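Sensor protein (Haloarcula marismortui ATCC 43049, PDB 3BWL) is probably a sensor histidine kinase that phosphorylates a histidine using ATP, represented here by its PAS domain with 1H-indole-3-carbaldehyde bound in the pocket. Local coordinates at residues I30-V42 / E54-D66. Residues are numbered along the deposited sequence; the frame is centred on the assembly and turned at random. Where two conformers were deposited one is given.
Sequences IDVLDADGTICEV and ESEVLGRSIWEFD. With I3A (1H-indole-3-carbaldehyde), chain F.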
loop_
_atom_site.group_PDB
_atom_site.type_symbol
_atom_site.label_atom_id
_atom_site.label_comp_id
_atom_site.label_asym_id
_atom_site.label_seq_id
_atom_site.Cartn_x
_atom_site.Cartn_y
_atom_site.Cartn_z
ATOM N N ILE A 30 -3.527 2.675 5.714
ATOM C CA ILE A 30 -2.303 3.445 5.521
ATOM C C ILE A 30 -2.424 4.834 6.172
ATOM O O ILE A 30 -3.429 5.523 5.996
ATOM C CB ILE A 30 -2.046 3.661 4.030
ATOM C CG1 ILE A 30 -1.985 2.315 3.303
ATOM C CG2 ILE A 30 -0.708 4.488 3.851
ATOM C CD1 ILE A 30 -1.788 2.455 1.735
ATOM N N ASP A 31 -1.414 5.245 6.931
ATOM C CA ASP A 31 -1.359 6.624 7.371
ATOM C C ASP A 31 0.072 7.100 7.181
ATOM O O ASP A 31 1.026 6.273 7.130
ATOM C CB ASP A 31 -1.809 6.790 8.835
ATOM C CG ASP A 31 -0.922 6.034 9.823
ATOM O OD1 ASP A 31 -1.200 4.846 10.119
ATOM O OD2 ASP A 31 0.042 6.664 10.364
ATOM N N VAL A 32 0.197 8.410 7.014
ATOM C CA VAL A 32 1.484 9.101 6.894
ATOM C C VAL A 32 1.602 10.067 8.071
ATOM O O VAL A 32 0.668 10.857 8.310
ATOM C CB VAL A 32 1.594 9.884 5.531
ATOM C CG1 VAL A 32 2.959 10.575 5.425
ATOM C CG2 VAL A 32 1.424 8.900 4.367
ATOM N N LEU A 33 2.730 9.997 8.782
ATOM C CA LEU A 33 2.951 10.832 9.983
ATOM C C LEU A 33 4.131 11.751 9.767
ATOM O O LEU A 33 5.046 11.443 8.996
ATOM C CB LEU A 33 3.263 9.976 11.231
ATOM C CG LEU A 33 2.288 8.858 11.584
ATOM C CD1 LEU A 33 2.813 8.200 12.872
ATOM C CD2 LEU A 33 0.848 9.437 11.737
ATOM N N ASP A 34 4.121 12.894 10.432
ATOM C CA ASP A 34 5.358 13.666 10.500
ATOM C C ASP A 34 6.162 13.227 11.727
ATOM O O ASP A 34 5.726 12.332 12.474
ATOM C CB ASP A 34 5.097 15.179 10.451
ATOM C CG ASP A 34 4.456 15.720 11.715
ATOM O OD1 ASP A 34 4.481 15.043 12.766
ATOM O OD2 ASP A 34 3.972 16.884 11.654
ATOM N N ALA A 35 7.330 13.836 11.945
ATOM C CA ALA A 35 8.229 13.338 13.012
ATOM C C ALA A 35 7.658 13.518 14.427
ATOM O O ALA A 35 8.148 12.913 15.390
ATOM C CB ALA A 35 9.632 13.992 12.889
ATOM N N ASP A 36 6.622 14.343 14.548
ATOM C CA ASP A 36 5.945 14.584 15.821
ATOM C C ASP A 36 4.756 13.633 16.043
ATOM O O ASP A 36 4.151 13.624 17.113
ATOM C CB ASP A 36 5.433 16.035 15.898
ATOM C CG ASP A 36 6.540 17.058 16.100
ATOM O OD1 ASP A 36 7.611 16.738 16.673
ATOM O OD2 ASP A 36 6.304 18.215 15.687
ATOM N N GLY A 37 4.444 12.818 15.049
ATOM C CA GLY A 37 3.339 11.868 15.204
ATOM C C GLY A 37 2.016 12.417 14.726
ATOM O O GLY A 37 0.973 11.756 14.899
ATOM N N THR A 38 2.046 13.583 14.091
ATOM C CA THR A 38 0.847 14.193 13.519
ATOM C C THR A 38 0.497 13.494 12.202
ATOM O O THR A 38 1.365 13.254 11.361
ATOM C CB THR A 38 1.018 15.717 13.318
ATOM O OG1 THR A 38 1.422 16.325 14.563
ATOM C CG2 THR A 38 -0.290 16.360 12.791
ATOM N N ILE A 39 -0.780 13.187 12.050
ATOM C CA ILE A 39 -1.293 12.455 10.889
ATOM C C ILE A 39 -1.424 13.424 9.725
ATOM O O ILE A 39 -2.242 14.385 9.771
ATOM C CB ILE A 39 -2.654 11.791 11.166
ATOM C CG1 ILE A 39 -2.560 10.711 12.268
ATOM C CG2 ILE A 39 -3.191 11.139 9.873
ATOM C CD1 ILE A 39 -3.946 10.331 12.866
ATOM N N CYS A 40 -0.605 13.198 8.691
ATOM C CA CYS A 40 -0.543 14.079 7.541
ATOM C C CYS A 40 -1.442 13.611 6.386
ATOM O O CYS A 40 -1.982 14.428 5.627
ATOM C CB CYS A 40 0.895 14.150 7.041
ATOM S SG CYS A 40 1.977 14.998 8.182
ATOM N N GLU A 41 -1.585 12.296 6.228
ATOM C CA GLU A 41 -2.408 11.740 5.180
ATOM C C GLU A 41 -2.867 10.384 5.709
ATOM O O GLU A 41 -2.141 9.740 6.483
ATOM C CB GLU A 41 -1.595 11.497 3.906
ATOM C CG GLU A 41 -2.394 11.195 2.636
ATOM C CD GLU A 41 -1.583 11.426 1.366
ATOM O OE1 GLU A 41 -0.319 11.518 1.440
ATOM O OE2 GLU A 41 -2.209 11.533 0.292
ATOM N N VAL A 42 -4.040 9.963 5.234
ATOM C CA VAL A 42 -4.626 8.649 5.525
ATOM C C VAL A 42 -5.354 8.169 4.279
ATOM O O VAL A 42 -5.858 9.000 3.492
ATOM C CB VAL A 42 -5.663 8.662 6.691
ATOM C CG1 VAL A 42 -4.981 8.827 8.068
ATOM C CG2 VAL A 42 -6.734 9.756 6.495
ATOM N N GLU A 54 -12.292 11.449 7.173
ATOM C CA GLU A 54 -10.942 11.980 7.056
ATOM C C GLU A 54 -10.746 13.279 7.869
ATOM O O GLU A 54 -9.701 13.481 8.486
ATOM C CB GLU A 54 -10.619 12.214 5.574
ATOM C CG GLU A 54 -9.234 12.712 5.314
ATOM C CD GLU A 54 -8.969 12.953 3.846
ATOM O OE1 GLU A 54 -9.550 13.911 3.275
ATOM O OE2 GLU A 54 -8.166 12.198 3.265
ATOM N N SER A 55 -11.760 14.144 7.846
ATOM C CA SER A 55 -11.707 15.425 8.552
ATOM C C SER A 55 -11.566 15.279 10.078
ATOM O O SER A 55 -11.120 16.230 10.749
ATOM C CB SER A 55 -12.922 16.302 8.202
ATOM O OG SER A 55 -14.115 15.778 8.775
ATOM N N GLU A 56 -11.929 14.104 10.607
ATOM C CA GLU A 56 -11.851 13.790 12.051
ATOM C C GLU A 56 -10.493 13.178 12.434
ATOM O O GLU A 56 -10.240 12.905 13.603
ATOM C CB GLU A 56 -12.958 12.784 12.454
ATOM C CG GLU A 56 -14.421 13.265 12.298
ATOM C CD GLU A 56 -15.483 12.205 12.684
ATOM O OE1 GLU A 56 -15.636 11.165 11.985
ATOM O OE2 GLU A 56 -16.208 12.442 13.684
ATOM N N VAL A 57 -9.635 12.940 11.447
ATOM C CA VAL A 57 -8.374 12.240 11.652
ATOM C C VAL A 57 -7.175 13.110 11.277
ATOM O O VAL A 57 -6.222 13.158 12.011
ATOM C CB VAL A 57 -8.344 10.926 10.796
ATOM C CG1 VAL A 57 -6.990 10.201 10.922
ATOM C CG2 VAL A 57 -9.459 9.985 11.239
ATOM N N LEU A 58 -7.212 13.756 10.111
ATOM C CA LEU A 58 -6.095 14.590 9.676
ATOM C C LEU A 58 -5.770 15.671 10.709
ATOM O O LEU A 58 -6.665 16.385 11.201
ATOM C CB LEU A 58 -6.383 15.240 8.303
ATOM C CG LEU A 58 -6.423 14.325 7.065
ATOM C CD1 LEU A 58 -6.618 15.109 5.773
ATOM C CD2 LEU A 58 -5.148 13.497 6.974
ATOM N N GLY A 59 -4.494 15.800 11.024
ATOM C CA GLY A 59 -4.081 16.851 11.944
ATOM C C GLY A 59 -4.055 16.392 13.364
ATOM O O GLY A 59 -3.432 17.043 14.202
ATOM N N ARG A 60 -4.721 15.276 13.660
ATOM C CA ARG A 60 -4.649 14.675 14.999
ATOM C C ARG A 60 -3.332 13.910 15.168
ATOM O O ARG A 60 -2.610 13.660 14.184
ATOM C CB ARG A 60 -5.815 13.711 15.226
ATOM C CG ARG A 60 -7.198 14.344 15.286
ATOM C CD ARG A 60 -7.966 13.740 16.438
ATOM N NE ARG A 60 -9.355 13.431 16.124
ATOM C CZ ARG A 60 -10.161 12.711 16.905
ATOM N NH1 ARG A 60 -9.727 12.235 18.072
ATOM N NH2 ARG A 60 -11.403 12.474 16.520
ATOM N N SER A 61 -3.029 13.530 16.414
ATOM C CA SER A 61 -1.814 12.774 16.688
ATOM C C SER A 61 -2.163 11.285 16.756
ATOM O O SER A 61 -3.249 10.881 17.235
ATOM C CB SER A 61 -1.156 13.253 17.981
ATOM O OG SER A 61 -0.907 14.658 17.863
ATOM N N ILE A 62 -1.220 10.465 16.332
ATOM C CA ILE A 62 -1.517 9.022 16.266
ATOM C C ILE A 62 -1.821 8.380 17.632
ATOM O O ILE A 62 -2.603 7.387 17.709
ATOM C CB ILE A 62 -0.419 8.249 15.489
ATOM C CG1 ILE A 62 -0.882 6.831 15.089
ATOM C CG2 ILE A 62 0.903 8.239 16.306
ATOM C CD1 ILE A 62 -2.028 6.775 14.057
ATOM N N TRP A 63 -1.247 8.918 18.713
ATOM C CA TRP A 63 -1.528 8.338 20.041
ATOM C C TRP A 63 -2.988 8.553 20.446
ATOM O O TRP A 63 -3.434 7.934 21.408
ATOM C CB TRP A 63 -0.614 8.930 21.112
ATOM C CG TRP A 63 -0.635 10.422 21.178
ATOM C CD1 TRP A 63 -1.531 11.189 21.857
ATOM C CD2 TRP A 63 0.326 11.329 20.609
ATOM N NE1 TRP A 63 -1.222 12.517 21.713
ATOM C CE2 TRP A 63 -0.070 12.631 20.973
ATOM C CE3 TRP A 63 1.477 11.162 19.833
ATOM C CZ2 TRP A 63 0.654 13.772 20.597
ATOM C CZ3 TRP A 63 2.197 12.318 19.423
ATOM C CH2 TRP A 63 1.781 13.597 19.816
ATOM N N GLU A 64 -3.717 9.422 19.727
ATOM C CA GLU A 64 -5.141 9.621 20.050
ATOM C C GLU A 64 -5.975 8.417 19.619
ATOM O O GLU A 64 -7.103 8.222 20.121
ATOM C CB GLU A 64 -5.713 10.900 19.406
ATOM C CG GLU A 64 -4.998 12.159 19.836
ATOM C CD GLU A 64 -5.611 13.421 19.231
ATOM O OE1 GLU A 64 -6.807 13.687 19.494
ATOM O OE2 GLU A 64 -4.894 14.152 18.513
ATOM N N PHE A 65 -5.419 7.613 18.701
ATOM C CA PHE A 65 -6.116 6.471 18.103
ATOM C C PHE A 65 -5.578 5.110 18.563
ATOM O O PHE A 65 -6.280 4.157 18.463
ATOM C CB PHE A 65 -5.992 6.530 16.564
ATOM C CG PHE A 65 -6.659 7.726 15.991
ATOM C CD1 PHE A 65 -8.035 7.737 15.807
ATOM C CD2 PHE A 65 -5.920 8.881 15.738
ATOM C CE1 PHE A 65 -8.675 8.849 15.318
ATOM C CE2 PHE A 65 -6.544 10.014 15.278
ATOM C CZ PHE A 65 -7.924 10.000 15.046
ATOM N N ASP A 66 -4.298 5.042 18.953
ATOM C CA ASP A 66 -3.683 3.786 19.373
ATOM C C ASP A 66 -3.633 3.724 20.889
ATOM O O ASP A 66 -2.920 4.514 21.530
ATOM C CB ASP A 66 -2.256 3.687 18.821
ATOM C CG ASP A 66 -1.714 2.275 18.929
ATOM O OD1 ASP A 66 -2.161 1.518 19.847
ATOM O OD2 ASP A 66 -0.851 1.903 18.099
HETATM O O I3A F . 1.328 5.127 12.198
HETATM C "C3'" I3A F . 0.553 4.400 12.811
HETATM C C3 I3A F . 0.865 3.989 14.223
HETATM C C2 I3A F . -0.071 3.218 14.965
HETATM N N I3A F . 0.555 3.082 16.181
HETATM C C8 I3A F . 1.758 3.725 16.220
HETATM C C9 I3A F . 1.989 4.344 14.996
HETATM C C4 I3A F . 3.182 5.062 14.766
HETATM C C5 I3A F . 4.126 5.189 15.818
HETATM C C6 I3A F . 3.877 4.597 17.068
HETATM C C7 I3A F . 2.694 3.856 17.259
HETATM O O HOH W 1 1.658 15.211 17.033
HETATM O O HOH W 2 -5.467 12.150 3.686
HETATM O O HOH W 3 -9.030 9.129 3.134
#
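Three backbone hydrogen bonds join strand 39-42, at one edge of the antiparallel sheet, and the turn before it to the loop 54-66. Ile-39 N gives a nearly straight bond (169°) to Arg-60 O at 2.9 Å, Gly-59 N bonds to Ile-39 O, and Ile-62 N reaches Gly-37 O; Thr-38 and Ser-61 form a single beta bridge. Gly-59 and Gly-37 both have positive phi, which suits glycine, and at Gly-37 a CB would also crowd the Trp-63 ring. The ring's edge meets Asp-36 O, 3.3 Å from Trp-63 CZ3.

Beneath this seam Ile-39, its CG1 beside the backbone N (chi1 -64°), sends CD1 to Val-57 CG1 at 3.6 Å and obliquely against the Phe-65 ring, while Val-42 CG1 meets the same Val-57 methyl. Branched aliphatic side chains suit this buried apolar layer. One water joins Asp-36 O, Thr-38 OG1 and Ser-61 OG, tying the turn to the loop.

Ile-62 crosses Leu-33 at about a right angle and lays CG1 3.4 Å from C3 of the indole. Asp-66 OD2 accepts a hydrogen bond from the indole N at 2.7 Å, and Asp-31 OD2 lies 2.7 Å from the aldehyde oxygen, close enough that the acid probably carries the proton between them. Replacing Asp-31 by alanine would probably leave the aldehyde oxygen without its close polar partner and open a gap beside it. Strand 29-33 and the loop 54-66 thus supply part of the ligand pocket of the PAS fold, and the bonds to strand 39-42 hold that loop against the sheet.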